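Local coordinates for protein ribosomal RNA methyltransferase, putative (Plasmodium falciparum, PDB 2PLW) that binds S-adenosylmethionine through an FtsJ-like domain of the RlmE family and probably methylates a uridine 2'-hydroxyl of ribosomal RNA, at residues Y8-I11 with E12-N15. Numbering follows the deposited sequence.
Sequences YKLI and ELDN. With SO4 (sulfate ion), chain B.
With chi1 at -68°, Ile11 turns its CG2 methyl beside its carbonyl carbon, while Asn15 CG lies beside its own backbone N (chi1 -79°); these torsions set the two side chains alongside each other, one turn apart, both pointing the same way. Asn15 ND2 comes to 3.6 Å from the methyl Ile11 CG2. The short asparagine lies close beside Ile11 O, but ND2 is badly angled to bond it; the amide's polar partner is Arg43, through OD1. On the buried face Leu10 CD1 meets Leu13 CD1 at 4.3 Å, branched apolar ends suited to the protein interior.

Four successive i to i+4 backbone bonds hold the helix in shape, Asp14 N to Leu10 O being the shortest at 2.8 Å. A buried carboxylate needs partners: Asp14 OD1 accepts the N-H groups of Phe19 and Leu20, just past the helix, and OD2 pairs with Arg43 of helix 35-43. Glu12, its chain extended on the exposed side, forms a salt bridge through OE2 with Lys180. Exposed Tyr8 suits a phenol: OH donates to O1 of a sulfate, 2.8 Å away, which Tyr2 N also binds; the ion probably comes from the crystallisation solution.

Lys9 lies about 4 Å, side chain to side chain, from Lys153, the predicted proton acceptor. Within the Rossmann-like methyltransferase fold, helix 7-17 packs Leu10 against Trp36, Val39 and Ile40 of helix 35-43, while Lys9 and Leu13 touch Tyr190 of strand 188-196.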
loop_
_atom_site.group_PDB
_atom_site.type_symbol
_atom_site.label_atom_id
_atom_site.label_comp_id
_atom_site.label_asym_id
_atom_site.label_seq_id
_atom_site.Cartn_x
_atom_site.Cartn_y
_atom_site.Cartn_z
ATOM N N TYR A 8 -1.683 -7.276 -13.074
ATOM C CA TYR A 8 -2.842 -8.170 -13.047
ATOM C C TYR A 8 -3.309 -8.535 -11.640
ATOM O O TYR A 8 -4.476 -8.854 -11.460
ATOM C CB TYR A 8 -2.594 -9.407 -13.919
ATOM C CG TYR A 8 -2.491 -8.972 -15.370
ATOM C CD1 TYR A 8 -3.630 -8.631 -16.084
ATOM C CD2 TYR A 8 -1.246 -8.858 -16.001
ATOM C CE1 TYR A 8 -3.559 -8.201 -17.412
ATOM C CE2 TYR A 8 -1.150 -8.411 -17.313
ATOM C CZ TYR A 8 -2.314 -8.088 -18.015
ATOM O OH TYR A 8 -2.256 -7.667 -19.329
ATOM N N LYS A 9 -2.404 -8.468 -10.661
ATOM C CA LYS A 9 -2.791 -8.629 -9.250
ATOM C C LYS A 9 -3.660 -7.467 -8.784
ATOM O O LYS A 9 -4.587 -7.663 -8.032
ATOM C CB LYS A 9 -1.547 -8.743 -8.360
ATOM C CG LYS A 9 -0.776 -10.031 -8.638
ATOM C CD LYS A 9 0.311 -10.327 -7.608
ATOM C CE LYS A 9 1.511 -9.443 -7.813
ATOM N NZ LYS A 9 2.802 -10.097 -7.426
ATOM N N LEU A 10 -3.331 -6.241 -9.195
ATOM C CA LEU A 10 -4.171 -5.103 -8.793
ATOM C C LEU A 10 -5.517 -5.130 -9.501
ATOM O O LEU A 10 -6.561 -4.869 -8.898
ATOM C CB LEU A 10 -3.450 -3.766 -8.977
ATOM C CG LEU A 10 -4.266 -2.574 -8.430
ATOM C CD1 LEU A 10 -4.584 -2.706 -6.916
ATOM C CD2 LEU A 10 -3.495 -1.302 -8.678
ATOM N N ILE A 11 -5.495 -5.480 -10.788
ATOM C CA ILE A 11 -6.752 -5.662 -11.537
ATOM C C ILE A 11 -7.683 -6.676 -10.826
ATOM O O ILE A 11 -8.872 -6.433 -10.663
ATOM C CB ILE A 11 -6.448 -6.069 -13.002
ATOM C CG1 ILE A 11 -5.803 -4.900 -13.743
ATOM C CG2 ILE A 11 -7.721 -6.547 -13.717
ATOM C CD1 ILE A 11 -4.981 -5.301 -14.965
ATOM N N GLU A 12 -7.130 -7.804 -10.384
ATOM C CA GLU A 12 -7.884 -8.813 -9.658
ATOM C C GLU A 12 -8.441 -8.236 -8.349
ATOM O O GLU A 12 -9.613 -8.411 -8.033
ATOM C CB GLU A 12 -6.981 -10.024 -9.392
ATOM C CG GLU A 12 -7.570 -11.102 -8.510
ATOM C CD GLU A 12 -6.585 -12.233 -8.203
ATOM O OE1 GLU A 12 -5.490 -12.288 -8.826
ATOM O OE2 GLU A 12 -6.931 -13.071 -7.319
ATOM N N LEU A 13 -7.581 -7.537 -7.602
ATOM C CA LEU A 13 -7.979 -6.944 -6.335
ATOM C C LEU A 13 -9.130 -5.955 -6.510
ATOM O O LEU A 13 -10.114 -6.008 -5.769
ATOM C CB LEU A 13 -6.789 -6.252 -5.669
ATOM C CG LEU A 13 -5.796 -7.182 -4.962
ATOM C CD1 LEU A 13 -4.523 -6.398 -4.664
ATOM C CD2 LEU A 13 -6.411 -7.750 -3.689
ATOM N N ASP A 14 -8.996 -5.052 -7.478
ATOM C CA ASP A 14 -10.007 -4.022 -7.686
ATOM C C ASP A 14 -11.287 -4.625 -8.257
ATOM O O ASP A 14 -12.376 -4.190 -7.928
ATOM C CB ASP A 14 -9.516 -2.881 -8.563
ATOM C CG ASP A 14 -10.502 -1.705 -8.586
ATOM O OD1 ASP A 14 -10.840 -1.190 -7.501
ATOM O OD2 ASP A 14 -11.004 -1.347 -9.674
ATOM N N ASN A 15 -11.141 -5.638 -9.101
ATOM C CA ASN A 15 -12.324 -6.372 -9.589
ATOM C C ASN A 15 -13.174 -6.995 -8.477
ATOM O O ASN A 15 -14.412 -7.025 -8.559
ATOM C CB ASN A 15 -11.879 -7.443 -10.591
ATOM C CG ASN A 15 -11.594 -6.875 -11.959
ATOM O OD1 ASN A 15 -11.893 -5.705 -12.260
ATOM N ND2 ASN A 15 -11.021 -7.711 -12.819
HETATM S S SO4 B . 0.379 -6.053 -21.163
HETATM O O1 SO4 B . 0.408 -6.869 -19.944
HETATM O O2 SO4 B . -0.533 -6.708 -22.101
HETATM O O3 SO4 B . -0.082 -4.699 -20.893
HETATM O O4 SO4 B . 1.720 -5.938 -21.695
#